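Local coordinates for SAM dependent methyltransferase (Agrobacterium tumefaciens, PDB 2IGT), which binds S-adenosylmethionine and probably transfers its methyl group to an acceptor substrate, at residues V166-A171 with A176-V181; E193-A198 with A203-I208; I138-W143 with S322-W327. All coordinates share one frame; numbering follows the deposited sequence.

Overall arrangement
All three contacts lean helices on the same mixed sheet, whose strand order, with 318-328 running antiparallel, is that of a class I (Rossmann-like) methyltransferase. Contacts 1 and 2 follow one another along the chain as successive beta-alpha-beta units, with centres about 8 Å apart; strands 177-181 and 205-208 are neighbours, and the His180 and Trp207 rings meet between the two contacts. Contact 3 lies toward the other end of the sheet, its centre about 15 Å from that of contact 1 and about 21 Å from that of contact 2, and Trp141 of helix 138-150 packs on Val166 and Ala167. Bound S-adenosylmethionine is about 7 Å from the side chain of His180, about 10 Å from that of Trp207 and about 11 Å from that of His140.

Contact 1 of 3, residues V166-A171 with A176-V181; sequences VASLVA and AEVTHV
Ala171 and Ser168 of the helix meet Val178 of the strand in the second half of a Rossmann-type beta-alpha-beta unit, made of strand 156-160, helix 166-173 and strand 177-181. The short helix and strand axes run nearly antiparallel, at 170°, and approach to 8.4 Å. The two methyls of Val178 fit against Ser168 and Ala171, about one helical turn apart. With CG1 anti to the backbone N (chi1 -176°), that branch reaches Ser168 CB at 3.8 Å, while Val178 CG2 touches Ala171 CB, also at 3.8 Å, and lies near Ser168 O. Ala171 CB meets Ala176 CB at 4.0 Å where the chain comes back toward the sheet.

Farther along the strand, the His180 ring lies next to Ser168, with Ser168 CB 3.7 Å from His180 CD2. The serine hydroxyl has its polar partner in Asn159 ND2 of the preceding strand, and His180 NE2 makes a weak hydrogen bond with Tyr163 O, so both polar ends are tied to strand 156-160 and the loop after it. Ile205 of the adjoining strand also packs on Val178. At the return from helix to strand, Ala176 N donates to Ala171 O over 3.0 Å, with an N-H...O angle of 163°.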
# COMPACT_ATOMS: atom_id res chain seq x y z
N VAL A 166 22.82 7.61 13.06
CA VAL A 166 23.84 8.49 13.66
C VAL A 166 24.56 7.77 14.83
O VAL A 166 25.78 7.88 14.96
CB VAL A 166 23.27 9.87 14.09
CG1 VAL A 166 24.34 10.70 14.84
CG2 VAL A 166 22.83 10.62 12.86
N ALA A 167 23.83 6.99 15.62
CA ALA A 167 24.50 6.20 16.69
C ALA A 167 25.50 5.20 16.10
O ALA A 167 26.58 4.97 16.66
CB ALA A 167 23.47 5.46 17.56
N SER A 168 25.11 4.58 14.98
CA SER A 168 25.98 3.62 14.31
C SER A 168 27.26 4.30 13.89
O SER A 168 28.35 3.73 14.01
CB SER A 168 25.27 3.04 13.08
OG SER A 168 24.07 2.39 13.49
N LEU A 169 27.14 5.54 13.41
CA LEU A 169 28.30 6.27 12.91
C LEU A 169 29.21 6.75 14.05
O LEU A 169 30.44 6.67 13.93
CB LEU A 169 27.86 7.43 12.00
CG LEU A 169 27.10 6.98 10.74
CD1 LEU A 169 26.66 8.18 9.93
CD2 LEU A 169 27.92 5.99 9.86
N VAL A 170 28.59 7.20 15.15
CA VAL A 170 29.34 7.57 16.36
C VAL A 170 30.18 6.37 16.85
O VAL A 170 31.38 6.50 17.10
CB VAL A 170 28.41 8.11 17.50
CG1 VAL A 170 29.20 8.29 18.79
CG2 VAL A 170 27.77 9.47 17.10
N ALA A 171 29.55 5.20 16.96
CA ALA A 171 30.25 3.99 17.41
C ALA A 171 31.40 3.61 16.47
O ALA A 171 32.53 3.37 16.90
CB ALA A 171 29.28 2.82 17.60
N ALA A 176 34.35 0.98 16.91
CA ALA A 176 33.54 -0.22 17.11
C ALA A 176 33.26 -0.98 15.81
O ALA A 176 33.23 -0.40 14.73
CB ALA A 176 32.20 0.15 17.78
N GLU A 177 33.02 -2.28 15.96
CA GLU A 177 32.45 -3.10 14.90
C GLU A 177 30.93 -3.05 15.07
O GLU A 177 30.39 -3.55 16.07
CB GLU A 177 33.02 -4.51 14.99
CG GLU A 177 34.55 -4.46 15.13
CD GLU A 177 35.25 -5.82 15.22
OE1 GLU A 177 34.55 -6.86 15.33
OE2 GLU A 177 36.51 -5.83 15.19
N VAL A 178 30.25 -2.41 14.11
CA VAL A 178 28.83 -2.04 14.25
C VAL A 178 27.96 -2.93 13.37
O VAL A 178 28.31 -3.21 12.21
CB VAL A 178 28.60 -0.56 13.88
CG1 VAL A 178 27.09 -0.14 14.13
CG2 VAL A 178 29.53 0.33 14.70
N THR A 179 26.87 -3.43 13.94
CA THR A 179 25.80 -4.06 13.18
C THR A 179 24.55 -3.18 13.33
O THR A 179 24.06 -2.92 14.46
CB THR A 179 25.56 -5.51 13.64
OG1 THR A 179 26.76 -6.26 13.43
CG2 THR A 179 24.37 -6.16 12.87
N HIS A 180 24.06 -2.67 12.20
CA HIS A 180 22.92 -1.74 12.18
C HIS A 180 21.70 -2.46 11.56
O HIS A 180 21.77 -2.98 10.44
CB HIS A 180 23.33 -0.48 11.39
CG HIS A 180 22.23 0.52 11.16
ND1 HIS A 180 21.13 0.27 10.36
CD2 HIS A 180 22.11 1.81 11.55
CE1 HIS A 180 20.37 1.36 10.30
NE2 HIS A 180 20.95 2.31 11.01
N VAL A 181 20.61 -2.52 12.31
CA VAL A 181 19.44 -3.28 11.89
C VAL A 181 18.24 -2.37 11.73
O VAL A 181 17.83 -1.71 12.69
CB VAL A 181 19.09 -4.42 12.89
CG1 VAL A 181 17.96 -5.30 12.34
CG2 VAL A 181 20.34 -5.27 13.21

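Contact 2 of 3, residues E193-A198 with A203-I208; sequences ENQVLA and APIRWI
The second beta-alpha-beta unit of this part of the sheet, strand 177-181, helix 185-198 and strand 205-208, brings Gln195 on its helix up to Trp207 and Ile205 on its last strand. Gln195 carries the helix side of the contact alone. Its CG is anti to the backbone N (chi1 179°) and the chain continues extended, which sends the amide across the gap to the strand. Gln195 OE1 arrives at the edge of the indole, near the ring plane, and accepts a hydrogen bond from Trp207 NE1 at 3.1 Å. The N-H...O angle of 134° makes this bond weak. The amide is not coplanar with the indole; the two planes are 62° apart, and Gln195 CD sits 3.8 Å from Trp207 CZ2.

The other end of the amide serves the strand and the connection leading into it. Gln195 NE2 donates to a water at 3.1 Å, which in turn donates to Ile205 O at 2.7 Å, and the same nitrogen is hydrogen-bonded to Leu200 O. In this Rossmann-like arrangement strand 205-208 is one of the two edge strands of its sheet within the chain, and the glutamine links the helix both to it and to the connection before it, where Pro204 centres an inverse gamma turn.

Apolar side chains pack beside the amide. Ile205 CD1 lies 3.9 Å from Gln195 NE2, while Ile205 CG2 lies over one face of the Trp207 ring, toward the rim, 3.5 Å above the plane. Leu169 of helix 166-173 packs on both Gln195 and Ile205, and His180 meets the indole from the neighbouring strand.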
# COMPACT_ATOMS: atom_id res chain seq x y z
N GLU A 193 24.01 6.79 3.05
CA GLU A 193 24.32 8.15 2.60
C GLU A 193 25.06 8.93 3.69
O GLU A 193 26.02 9.63 3.38
CB GLU A 193 23.06 8.91 2.19
CG GLU A 193 22.55 8.57 0.81
CD GLU A 193 21.34 9.40 0.44
OE1 GLU A 193 21.45 10.64 0.43
OE2 GLU A 193 20.27 8.80 0.17
N ASN A 194 24.60 8.82 4.95
CA ASN A 194 25.27 9.45 6.09
C ASN A 194 26.67 8.87 6.33
O ASN A 194 27.63 9.60 6.57
CB ASN A 194 24.41 9.33 7.36
CG ASN A 194 23.16 10.19 7.29
OD1 ASN A 194 23.11 11.16 6.53
ND2 ASN A 194 22.16 9.86 8.11
N GLN A 195 26.80 7.55 6.25
CA GLN A 195 28.12 6.93 6.34
C GLN A 195 29.12 7.54 5.31
O GLN A 195 30.29 7.85 5.65
CB GLN A 195 27.99 5.41 6.17
CG GLN A 195 29.35 4.66 6.21
CD GLN A 195 29.23 3.22 5.80
OE1 GLN A 195 28.27 2.84 5.11
NE2 GLN A 195 30.20 2.40 6.23
N VAL A 196 28.67 7.70 4.07
CA VAL A 196 29.53 8.27 3.02
C VAL A 196 29.92 9.69 3.40
O VAL A 196 31.11 10.02 3.42
CB VAL A 196 28.84 8.28 1.63
CG1 VAL A 196 29.67 9.06 0.61
CG2 VAL A 196 28.63 6.85 1.16
N LEU A 197 28.93 10.51 3.74
CA LEU A 197 29.15 11.89 4.12
C LEU A 197 30.10 12.02 5.32
O LEU A 197 30.93 12.93 5.35
CB LEU A 197 27.82 12.57 4.40
CG LEU A 197 27.78 14.10 4.33
CD1 LEU A 197 27.87 14.56 2.85
CD2 LEU A 197 26.53 14.63 5.03
N ALA A 198 29.99 11.10 6.27
CA ALA A 198 30.81 11.12 7.48
C ALA A 198 32.24 10.61 7.28
O ALA A 198 33.06 10.70 8.20
CB ALA A 198 30.13 10.37 8.61
N ALA A 203 34.74 1.90 7.37
CA ALA A 203 34.57 1.40 8.76
C ALA A 203 33.74 0.11 8.80
O ALA A 203 32.90 -0.12 7.92
CB ALA A 203 33.94 2.47 9.65
N PRO A 204 33.99 -0.76 9.80
CA PRO A 204 33.22 -2.02 9.91
C PRO A 204 31.77 -1.77 10.39
O PRO A 204 31.46 -1.86 11.60
CB PRO A 204 34.03 -2.85 10.92
CG PRO A 204 34.71 -1.81 11.78
CD PRO A 204 35.04 -0.67 10.84
N ILE A 205 30.91 -1.40 9.45
CA ILE A 205 29.47 -1.31 9.73
C ILE A 205 28.76 -2.33 8.84
O ILE A 205 28.89 -2.30 7.61
CB ILE A 205 28.91 0.08 9.47
CG1 ILE A 205 29.70 1.13 10.26
CG2 ILE A 205 27.37 0.13 9.82
CD1 ILE A 205 29.22 2.56 9.99
N ARG A 206 28.03 -3.24 9.47
CA ARG A 206 27.25 -4.24 8.74
C ARG A 206 25.77 -3.80 8.72
O ARG A 206 25.14 -3.63 9.78
CB ARG A 206 27.46 -5.62 9.38
CG ARG A 206 26.39 -6.65 9.07
CD ARG A 206 26.80 -8.04 9.56
NE ARG A 206 26.68 -8.14 11.02
CZ ARG A 206 26.54 -9.28 11.69
NH1 ARG A 206 26.54 -10.44 11.05
NH2 ARG A 206 26.43 -9.26 13.02
N TRP A 207 25.23 -3.59 7.51
CA TRP A 207 23.88 -3.03 7.33
C TRP A 207 22.93 -4.17 7.13
O TRP A 207 23.09 -4.95 6.17
CB TRP A 207 23.83 -2.09 6.10
CG TRP A 207 24.76 -0.91 6.19
CD1 TRP A 207 25.96 -0.77 5.54
CD2 TRP A 207 24.59 0.28 6.97
NE1 TRP A 207 26.54 0.43 5.87
CE2 TRP A 207 25.72 1.10 6.75
CE3 TRP A 207 23.59 0.73 7.84
CZ2 TRP A 207 25.89 2.34 7.37
CZ3 TRP A 207 23.77 1.97 8.48
CH2 TRP A 207 24.91 2.77 8.22
N ILE A 208 21.97 -4.31 8.04
CA ILE A 208 21.10 -5.46 8.02
C ILE A 208 19.67 -4.95 7.78
O ILE A 208 19.15 -4.19 8.60
CB ILE A 208 21.15 -6.27 9.37
CG1 ILE A 208 22.56 -6.83 9.66
CG2 ILE A 208 20.09 -7.38 9.40
CD1 ILE A 208 23.08 -7.89 8.67
O HOH W 1 29.84 -0.63 5.65

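Contact 3 of 3, residues I138-W143 with S322-W327; sequences IVHWEW and SLFSRW. With ACY (acetic acid), chain H.
One face of the Trp143 indole carries the Arg326 guanidinium, which lies flat on it with planes 12° apart and centres separated by 4.5 Å. This off-centre cation-pi stack joins helix 138-150 to strand 318-328, the antiparallel strand beside 268-273, as in the class I methyltransferase fold. The arginine chain bends at chi3 (70°), laying CD over the five-membered ring as a CH-pi contact while the guanidinium spreads toward Trp143 CD1. Glu328 accepts the indole N-H through OE2, fixing the ring's outer edge to the same strand.

At the guanidinium edge, an acetic acid molecule, probably from the crystallisation liquor, receives two hydrogen bonds: Arg326 NH2 to OXT at 3.1 Å and Arg326 NH1 to O at 3.2 Å. A water accepts from Arg326 NH1 at 2.8 Å and also bonds His140 ND1, bridging the two side chains; it sits over the Trp143 ring as well, toward its rim.

His140 turns its edge to the face of Phe324 in an offset edge-to-face pair, with centroids 5.5 Å apart, and His140 CE1 reaches Phe324 CB at 3.6 Å. A second water bonds Ser322 OG, makes a weak bond to His140 NE2, and donates to Leu323 O at 2.8 Å.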
# COMPACT_ATOMS: atom_id res chain seq x y z
N ILE A 138 21.89 12.64 21.51
CA ILE A 138 23.31 12.93 21.74
C ILE A 138 23.78 12.53 23.15
O ILE A 138 24.93 12.14 23.32
CB ILE A 138 23.67 14.40 21.47
CG1 ILE A 138 25.21 14.55 21.33
CG2 ILE A 138 23.08 15.33 22.57
CD1 ILE A 138 25.70 15.93 20.86
N VAL A 139 22.90 12.62 24.14
CA VAL A 139 23.27 12.16 25.48
C VAL A 139 23.65 10.65 25.45
O VAL A 139 24.68 10.27 26.02
CB VAL A 139 22.18 12.47 26.53
CG1 VAL A 139 22.66 12.12 27.92
CG2 VAL A 139 21.80 13.96 26.45
N HIS A 140 22.84 9.82 24.80
CA HIS A 140 23.16 8.38 24.69
C HIS A 140 24.36 8.16 23.76
O HIS A 140 25.17 7.27 24.00
CB HIS A 140 21.97 7.53 24.18
CG HIS A 140 20.75 7.59 25.05
ND1 HIS A 140 20.74 7.15 26.36
CD2 HIS A 140 19.48 8.01 24.78
CE1 HIS A 140 19.53 7.33 26.87
NE2 HIS A 140 18.75 7.85 25.93
N TRP A 141 24.49 8.98 22.70
CA TRP A 141 25.66 8.87 21.82
C TRP A 141 26.96 9.17 22.54
O TRP A 141 27.99 8.54 22.25
CB TRP A 141 25.56 9.79 20.60
CG TRP A 141 24.32 9.62 19.81
CD1 TRP A 141 23.53 8.50 19.72
CD2 TRP A 141 23.73 10.61 18.96
NE1 TRP A 141 22.46 8.76 18.89
CE2 TRP A 141 22.56 10.04 18.41
CE3 TRP A 141 24.07 11.92 18.62
CZ2 TRP A 141 21.72 10.75 17.53
CZ3 TRP A 141 23.22 12.64 17.75
CH2 TRP A 141 22.07 12.04 17.22
N GLU A 142 26.90 10.12 23.48
CA GLU A 142 28.03 10.47 24.33
C GLU A 142 28.44 9.32 25.24
O GLU A 142 29.64 9.02 25.37
CB GLU A 142 27.73 11.76 25.13
CG GLU A 142 27.82 13.01 24.25
CD GLU A 142 27.25 14.29 24.87
OE1 GLU A 142 26.37 14.23 25.76
OE2 GLU A 142 27.68 15.37 24.43
N TRP A 143 27.45 8.68 25.86
CA TRP A 143 27.65 7.47 26.67
C TRP A 143 28.32 6.38 25.82
O TRP A 143 29.30 5.77 26.22
CB TRP A 143 26.35 6.98 27.32
CG TRP A 143 26.56 5.65 28.00
CD1 TRP A 143 26.95 5.43 29.30
CD2 TRP A 143 26.45 4.37 27.39
NE1 TRP A 143 27.09 4.06 29.53
CE2 TRP A 143 26.78 3.39 28.37
CE3 TRP A 143 26.08 3.94 26.09
CZ2 TRP A 143 26.76 2.01 28.09
CZ3 TRP A 143 26.06 2.56 25.82
CH2 TRP A 143 26.40 1.62 26.82
N SER A 322 11.31 11.40 25.22
CA SER A 322 11.36 9.94 25.12
C SER A 322 11.72 9.37 26.47
O SER A 322 12.11 10.11 27.39
CB SER A 322 12.42 9.49 24.08
OG SER A 322 13.64 10.16 24.35
N LEU A 323 11.55 8.05 26.58
CA LEU A 323 11.94 7.29 27.77
C LEU A 323 13.23 6.56 27.48
O LEU A 323 13.62 6.36 26.31
CB LEU A 323 10.87 6.24 28.12
CG LEU A 323 9.41 6.68 28.03
CD1 LEU A 323 8.49 5.47 28.30
CD2 LEU A 323 9.12 7.83 29.03
N PHE A 324 13.91 6.18 28.55
CA PHE A 324 15.09 5.34 28.39
C PHE A 324 15.24 4.46 29.61
O PHE A 324 14.79 4.79 30.71
CB PHE A 324 16.37 6.15 28.18
CG PHE A 324 16.90 6.77 29.46
CD1 PHE A 324 16.38 7.97 29.94
CD2 PHE A 324 17.90 6.14 30.20
CE1 PHE A 324 16.83 8.54 31.14
CE2 PHE A 324 18.38 6.69 31.39
CZ PHE A 324 17.84 7.90 31.87
N SER A 325 15.90 3.33 29.38
CA SER A 325 16.36 2.48 30.44
C SER A 325 17.69 1.86 29.99
O SER A 325 17.78 1.33 28.88
CB SER A 325 15.33 1.38 30.73
OG SER A 325 15.78 0.62 31.84
N ARG A 326 18.70 1.92 30.85
CA ARG A 326 20.03 1.46 30.52
C ARG A 326 20.57 0.53 31.61
O ARG A 326 20.66 0.92 32.79
CB ARG A 326 20.97 2.65 30.34
CG ARG A 326 22.43 2.28 30.07
CD ARG A 326 23.20 3.56 29.81
NE ARG A 326 23.31 4.30 31.07
CZ ARG A 326 23.35 5.62 31.19
NH1 ARG A 326 23.27 6.40 30.12
NH2 ARG A 326 23.45 6.14 32.40
N TRP A 327 20.89 -0.70 31.21
CA TRP A 327 21.61 -1.63 32.07
C TRP A 327 23.11 -1.50 31.80
O TRP A 327 23.54 -1.43 30.64
CB TRP A 327 21.16 -3.10 31.85
CG TRP A 327 22.04 -4.05 32.68
CD1 TRP A 327 21.87 -4.42 33.99
CD2 TRP A 327 23.26 -4.67 32.25
NE1 TRP A 327 22.89 -5.26 34.39
CE2 TRP A 327 23.77 -5.42 33.35
CE3 TRP A 327 23.99 -4.67 31.04
CZ2 TRP A 327 24.95 -6.16 33.27
CZ3 TRP A 327 25.18 -5.43 30.97
CH2 TRP A 327 25.64 -6.15 32.07
C ACY H . 24.51 9.77 31.35
O ACY H . 24.77 9.26 30.24
OXT ACY H . 24.06 9.14 32.33
CH3 ACY H . 24.75 11.25 31.51
O HOH W 2 15.53 8.10 25.16
O HOH W 3 23.02 5.75 27.37